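Probable hydrogenase nickel incorporation protein hypB (Methanocaldococcus jannaschii, PDB 2HF9) binds guanine nucleotide and zinc, and probably hydrolyses GTP slowly while serving in nickel insertion into [NiFe] hydrogenases during their maturation. Local coordinates at residues D27-L32 against L102-V107; T140-V145 against L215-K220. All coordinates share one frame; numbering follows the deposited sequence.

Contact 1 of 2, residues D27-L32 against L102-V107; sequences DKNRKL and LDAHLV. With ZN (zinc ion), chain D.
Asn29 reaches from helix 18-35 to the first turn of helix 104-111 and gives its ND2 to Ala104 O at 3.0 Å. The N-H...O angle of 171° makes the bond nearly straight, and the acceptor lies in the plane of the amide. Seen from the carbonyl the approach is bent, with a C=O...N angle of 115°. CG stands anti to the carbonyl carbon of Asn29 (chi1 -67°), which carries the amide out toward Ala104, whose CB packs 3.6 Å from ND2. Val107 CG1 comes within 4.0 Å of Asn29 ND2. ND2 also donates to Leu138 O, so this buried NH2 group grips two backbone carbonyls, which should hold the amide against turning. A leucine here would probably leave both carbonyls without this donor and loosen the tie between the helices. Asp103 is the N-cap of helix 104-111: its OD1 accepts from Leu106 N at 2.9 Å. His105 directs its CB away from residues 27-32, though its side chain touches Leu25 earlier on helix 18-35, and its NE2 binds zinc together with His109 NE2. Around the contact, Asn22 OD1 of helix 18-35 accepts from Ala104 N, Leu25 and Ala26 pack on Ala104, and Val107 rests on Ile124 of strand 121-125.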
loop_
_atom_site.group_PDB
_atom_site.type_symbol
_atom_site.label_atom_id
_atom_site.label_comp_id
_atom_site.label_asym_id
_atom_site.label_seq_id
_atom_site.Cartn_x
_atom_site.Cartn_y
_atom_site.Cartn_z
ATOM N N ASP A 27 -3.496 -20.999 15.571
ATOM C CA ASP A 27 -3.159 -22.408 15.771
ATOM C C ASP A 27 -4.395 -23.290 15.674
ATOM O O ASP A 27 -4.332 -24.394 15.133
ATOM C CB ASP A 27 -2.441 -22.619 17.107
ATOM C CG ASP A 27 -0.997 -22.142 17.080
ATOM O OD1 ASP A 27 -0.422 -21.999 15.976
ATOM O OD2 ASP A 27 -0.429 -21.908 18.170
ATOM N N LYS A 28 -5.516 -22.787 16.189
ATOM C CA LYS A 28 -6.807 -23.469 16.095
ATOM C C LYS A 28 -7.300 -23.561 14.648
ATOM O O LYS A 28 -7.831 -24.598 14.234
ATOM C CB LYS A 28 -7.840 -22.779 16.987
ATOM C CG LYS A 28 -7.523 -22.919 18.472
ATOM C CD LYS A 28 -8.459 -22.108 19.349
ATOM C CE LYS A 28 -8.044 -22.224 20.815
ATOM N NZ LYS A 28 -8.196 -23.616 21.346
ATOM N N ASN A 29 -7.111 -22.479 13.891
ATOM C CA ASN A 29 -7.406 -22.460 12.458
ATOM C C ASN A 29 -6.591 -23.508 11.702
ATOM O O ASN A 29 -7.145 -24.251 10.895
ATOM C CB ASN A 29 -7.145 -21.074 11.849
ATOM C CG ASN A 29 -8.107 -20.004 12.354
ATOM O OD1 ASN A 29 -9.101 -20.293 13.029
ATOM N ND2 ASN A 29 -7.808 -18.748 12.018
ATOM N N ARG A 30 -5.281 -23.558 11.969
ATOM C CA ARG A 30 -4.383 -24.525 11.323
ATOM C C ARG A 30 -4.777 -25.965 11.635
ATOM O O ARG A 30 -4.792 -26.813 10.745
ATOM C CB ARG A 30 -2.921 -24.289 11.720
ATOM C CG ARG A 30 -2.073 -23.634 10.632
ATOM C CD ARG A 30 -0.617 -23.452 11.058
ATOM N NE ARG A 30 -0.505 -22.674 12.292
ATOM C CZ ARG A 30 -0.425 -21.346 12.349
ATOM N NH1 ARG A 30 -0.428 -20.620 11.238
ATOM N NH2 ARG A 30 -0.335 -20.745 13.525
ATOM N N LYS A 31 -5.104 -26.225 12.899
ATOM C CA LYS A 31 -5.576 -27.540 13.322
ATOM C C LYS A 31 -6.871 -27.935 12.604
ATOM O O LYS A 31 -6.994 -29.063 12.120
ATOM C CB LYS A 31 -5.695 -27.596 14.862
ATOM C CG LYS A 31 -6.460 -28.787 15.498
ATOM C CD LYS A 31 -6.300 -30.149 14.796
ATOM C CE LYS A 31 -4.861 -30.536 14.497
ATOM N NZ LYS A 31 -4.798 -31.274 13.202
ATOM N N LEU A 32 -7.815 -26.999 12.503
ATOM C CA LEU A 32 -9.070 -27.244 11.791
ATOM C C LEU A 32 -8.820 -27.560 10.316
ATOM O O LEU A 32 -9.416 -28.486 9.760
ATOM C CB LEU A 32 -10.031 -26.054 11.937
ATOM C CG LEU A 32 -11.362 -26.095 11.171
ATOM C CD1 LEU A 32 -12.294 -27.188 11.693
ATOM C CD2 LEU A 32 -12.055 -24.733 11.207
ATOM N N LEU A 102 -6.198 -8.575 7.954
ATOM C CA LEU A 102 -7.087 -9.626 8.437
ATOM C C LEU A 102 -6.481 -10.195 9.716
ATOM O O LEU A 102 -5.288 -10.024 9.963
ATOM C CB LEU A 102 -7.236 -10.741 7.394
ATOM C CG LEU A 102 -8.013 -10.467 6.104
ATOM C CD1 LEU A 102 -7.845 -11.638 5.156
ATOM C CD2 LEU A 102 -9.481 -10.223 6.379
ATOM N N ASP A 103 -7.294 -10.866 10.528
ATOM C CA ASP A 103 -6.781 -11.583 11.700
ATOM C C ASP A 103 -7.332 -13.013 11.757
ATOM O O ASP A 103 -8.234 -13.359 10.998
ATOM C CB ASP A 103 -7.027 -10.792 13.001
ATOM C CG ASP A 103 -8.506 -10.668 13.370
ATOM O OD1 ASP A 103 -9.348 -11.395 12.813
ATOM O OD2 ASP A 103 -8.823 -9.833 14.246
ATOM N N ALA A 104 -6.780 -13.843 12.639
ATOM C CA ALA A 104 -7.206 -15.242 12.753
ATOM C C ALA A 104 -8.676 -15.389 13.159
ATOM O O ALA A 104 -9.349 -16.335 12.743
ATOM C CB ALA A 104 -6.313 -15.992 13.722
ATOM N N HIS A 105 -9.162 -14.448 13.967
ATOM C CA HIS A 105 -10.540 -14.456 14.438
ATOM C C HIS A 105 -11.539 -14.375 13.284
ATOM O O HIS A 105 -12.420 -15.232 13.156
ATOM C CB HIS A 105 -10.768 -13.316 15.442
ATOM C CG HIS A 105 -12.170 -13.235 15.955
ATOM N ND1 HIS A 105 -12.911 -12.073 15.918
ATOM C CD2 HIS A 105 -12.973 -14.177 16.502
ATOM C CE1 HIS A 105 -14.108 -12.302 16.429
ATOM N NE2 HIS A 105 -14.171 -13.571 16.792
ATOM N N LEU A 106 -11.387 -13.354 12.445
ATOM C CA LEU A 106 -12.270 -13.168 11.301
ATOM C C LEU A 106 -12.135 -14.320 10.299
ATOM O O LEU A 106 -13.140 -14.799 9.765
ATOM C CB LEU A 106 -12.034 -11.801 10.639
ATOM C CG LEU A 106 -12.983 -10.641 10.998
ATOM C CD1 LEU A 106 -13.146 -10.432 12.503
ATOM C CD2 LEU A 106 -12.517 -9.347 10.336
ATOM N N VAL A 107 -10.899 -14.768 10.074
ATOM C CA VAL A 107 -10.623 -15.919 9.209
ATOM C C VAL A 107 -11.265 -17.199 9.765
ATOM O O VAL A 107 -11.849 -17.977 9.013
ATOM C CB VAL A 107 -9.098 -16.102 8.951
ATOM C CG1 VAL A 107 -8.794 -17.464 8.320
ATOM C CG2 VAL A 107 -8.567 -14.972 8.069
HETATM ZN ZN ZN D . -15.537 -14.746 17.252
#

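Contact 2 of 2, residues T140-V145 against L215-K220; sequences THKRIV and LEFIEK
The Phe217 ring meets the strand through two neighbouring atoms, CZ touching Lys142 and CE2 touching Ile144. Its CG is anti to the backbone N (chi1 175°), a setting that sends the ring from helix 211-224 toward strand 142-148. Lys142 CB lies 3.9 Å from Phe217 CZ, and Ile144 CG1 the same distance from Phe217 CE2, both placed obliquely to the ring. These residues are two apart on the strand and direct their side chains to the same sheet face, that of the helix, while Arg143 between them points away. Lys142 bends at chi2 (-71°), which keeps its methylenes beside the ring, with CD 4.0 Å from Phe217 CZ, before the chain runs on to a salt bridge of NZ with Glu224. Ile144 extends CD1 to 4.0 Å from Phe217 CE2, and the same methyl meets Ile218 CD1 at 4.1 Å, those two side chains crossing at about a right angle. The axes of strand 142-145 and helix 215-220 run nearly antiparallel (166°) and approach to 10.9 Å, a gap bridged by side chains, as expected for a helix covering a sheet in an alpha/beta fold. Leu168 of strand 168-172 packs on both Phe217 and Ile144, and Leu62 of helix 51-62 on Ile218. With carbon contacts alone crossing, round the Phe217 ring and between the isoleucine methyls, the join probably depends on shape and burial, with little directional constraint, while lysine lends its aliphatic stem and pairs its charge with Glu224.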
loop_
_atom_site.group_PDB
_atom_site.type_symbol
_atom_site.label_atom_id
_atom_site.label_comp_id
_atom_site.label_asym_id
_atom_site.label_seq_id
_atom_site.Cartn_x
_atom_site.Cartn_y
_atom_site.Cartn_z
ATOM N N THR A 140 -2.620 -19.839 8.594
ATOM C CA THR A 140 -2.293 -20.428 7.296
ATOM C C THR A 140 -1.022 -21.265 7.403
ATOM O O THR A 140 -0.266 -21.149 8.373
ATOM C CB THR A 140 -2.110 -19.335 6.208
ATOM O OG1 THR A 140 -1.101 -18.402 6.623
ATOM C CG2 THR A 140 -3.408 -18.585 5.979
ATOM N N HIS A 141 -0.798 -22.115 6.406
ATOM C CA HIS A 141 0.422 -22.911 6.325
ATOM C C HIS A 141 1.591 -22.098 5.777
ATOM O O HIS A 141 2.716 -22.215 6.265
ATOM C CB HIS A 141 0.183 -24.168 5.490
ATOM C CG HIS A 141 -0.806 -25.105 6.107
ATOM N ND1 HIS A 141 -2.160 -25.021 5.866
ATOM C CD2 HIS A 141 -0.641 -26.119 6.987
ATOM C CE1 HIS A 141 -2.785 -25.957 6.559
ATOM N NE2 HIS A 141 -1.886 -26.635 7.249
ATOM N N LYS A 142 1.321 -21.270 4.769
ATOM C CA LYS A 142 2.356 -20.430 4.170
ATOM C C LYS A 142 1.906 -18.992 3.951
ATOM O O LYS A 142 0.720 -18.705 3.757
ATOM C CB LYS A 142 2.859 -21.015 2.839
ATOM C CG LYS A 142 3.494 -22.397 2.926
ATOM C CD LYS A 142 4.856 -22.384 3.606
ATOM C CE LYS A 142 5.346 -23.805 3.850
ATOM N NZ LYS A 142 6.609 -23.820 4.634
ATOM N N ARG A 143 2.885 -18.096 3.975
ATOM C CA ARG A 143 2.659 -16.688 3.730
ATOM C C ARG A 143 3.375 -16.265 2.454
ATOM O O ARG A 143 4.553 -16.575 2.254
ATOM C CB ARG A 143 3.125 -15.874 4.932
ATOM C CG ARG A 143 2.264 -16.098 6.173
ATOM C CD ARG A 143 2.973 -15.714 7.461
ATOM N NE ARG A 143 3.200 -14.271 7.584
ATOM C CZ ARG A 143 2.318 -13.402 8.077
ATOM N NH1 ARG A 143 1.121 -13.808 8.484
ATOM N NH2 ARG A 143 2.628 -12.115 8.144
ATOM N N ILE A 144 2.645 -15.570 1.587
ATOM C CA ILE A 144 3.187 -15.098 0.317
ATOM C C ILE A 144 3.093 -13.576 0.297
ATOM O O ILE A 144 2.014 -13.019 0.512
ATOM C CB ILE A 144 2.422 -15.706 -0.897
ATOM C CG1 ILE A 144 2.509 -17.240 -0.874
ATOM C CG2 ILE A 144 2.943 -15.123 -2.227
ATOM C CD1 ILE A 144 1.631 -17.951 -1.885
ATOM N N VAL A 145 4.224 -12.909 0.081
ATOM C CA VAL A 145 4.224 -11.456 -0.068
ATOM C C VAL A 145 4.451 -11.103 -1.532
ATOM O O VAL A 145 5.467 -11.475 -2.127
ATOM C CB VAL A 145 5.257 -10.744 0.855
ATOM C CG1 VAL A 145 5.289 -9.237 0.582
ATOM C CG2 VAL A 145 4.929 -10.991 2.313
ATOM N N LEU A 215 3.741 -21.957 -9.000
ATOM C CA LEU A 215 3.081 -23.264 -8.956
ATOM C C LEU A 215 3.928 -24.281 -8.199
ATOM O O LEU A 215 3.408 -25.052 -7.394
ATOM C CB LEU A 215 2.781 -23.779 -10.365
ATOM C CG LEU A 215 1.655 -23.103 -11.146
ATOM C CD1 LEU A 215 1.675 -23.575 -12.595
ATOM C CD2 LEU A 215 0.292 -23.367 -10.511
ATOM N N GLU A 216 5.233 -24.265 -8.459
ATOM C CA GLU A 216 6.184 -25.128 -7.769
ATOM C C GLU A 216 6.114 -24.931 -6.252
ATOM O O GLU A 216 6.059 -25.907 -5.496
ATOM C CB GLU A 216 7.604 -24.848 -8.269
ATOM C CG GLU A 216 8.663 -25.740 -7.653
ATOM C CD GLU A 216 10.065 -25.346 -8.069
ATOM O OE1 GLU A 216 10.216 -24.438 -8.916
ATOM O OE2 GLU A 216 11.021 -25.945 -7.546
ATOM N N PHE A 217 6.107 -23.670 -5.823
ATOM C CA PHE A 217 5.997 -23.341 -4.402
ATOM C C PHE A 217 4.706 -23.875 -3.789
ATOM O O PHE A 217 4.735 -24.443 -2.696
ATOM C CB PHE A 217 6.110 -21.828 -4.154
ATOM C CG PHE A 217 5.888 -21.438 -2.716
ATOM C CD1 PHE A 217 6.926 -21.523 -1.792
ATOM C CD2 PHE A 217 4.633 -21.014 -2.278
ATOM C CE1 PHE A 217 6.724 -21.179 -0.454
ATOM C CE2 PHE A 217 4.424 -20.670 -0.938
ATOM C CZ PHE A 217 5.472 -20.755 -0.028
ATOM N N ILE A 218 3.585 -23.681 -4.484
ATOM C CA ILE A 218 2.285 -24.159 -3.998
ATOM C C ILE A 218 2.312 -25.677 -3.782
ATOM O O ILE A 218 1.936 -26.168 -2.709
ATOM C CB ILE A 218 1.104 -23.767 -4.951
ATOM C CG1 ILE A 218 1.002 -22.241 -5.146
ATOM C CG2 ILE A 218 -0.224 -24.355 -4.456
ATOM C CD1 ILE A 218 0.694 -21.433 -3.892
ATOM N N GLU A 219 2.781 -26.405 -4.794
ATOM C CA GLU A 219 2.815 -27.868 -4.756
ATOM C C GLU A 219 3.754 -28.416 -3.684
ATOM O O GLU A 219 3.391 -29.345 -2.959
ATOM C CB GLU A 219 3.176 -28.437 -6.131
ATOM C CG GLU A 219 2.099 -28.228 -7.195
ATOM C CD GLU A 219 0.968 -29.246 -7.122
ATOM O OE1 GLU A 219 0.850 -29.975 -6.111
ATOM O OE2 GLU A 219 0.189 -29.316 -8.090
ATOM N N LYS A 220 4.955 -27.837 -3.595
ATOM C CA LYS A 220 5.931 -28.186 -2.559
ATOM C C LYS A 220 5.357 -27.977 -1.158
ATOM O O LYS A 220 5.542 -28.823 -0.275
ATOM C CB LYS A 220 7.218 -27.371 -2.733
ATOM C CG LYS A 220 8.338 -27.713 -1.752
ATOM C CD LYS A 220 9.595 -26.907 -2.056
ATOM C CE LYS A 220 10.739 -27.264 -1.116
ATOM N NZ LYS A 220 10.600 -26.626 0.228
#

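From the N terminus, helix 18-35 supplies the first segment of contact 1, and the chain then passes through strands 39-45, 68-74 and 90-95 with their helices before 102-107 closes that loop. Only afterwards does contact 2 open at 140-145, to close at 215-220 in helix 211-224 near the C terminus. The loops therefore stand in series, neither nested nor crossing, with centres about 17 Å apart. Contact 1 ties the N-terminal helix to the zinc-binding helix 104-111, whereas contact 2 fastens the last helix to strand 142-148 of the parallel sheet. Arg30 NH1 joins them through a probable hydrogen bond to Thr140 O at 2.9 Å.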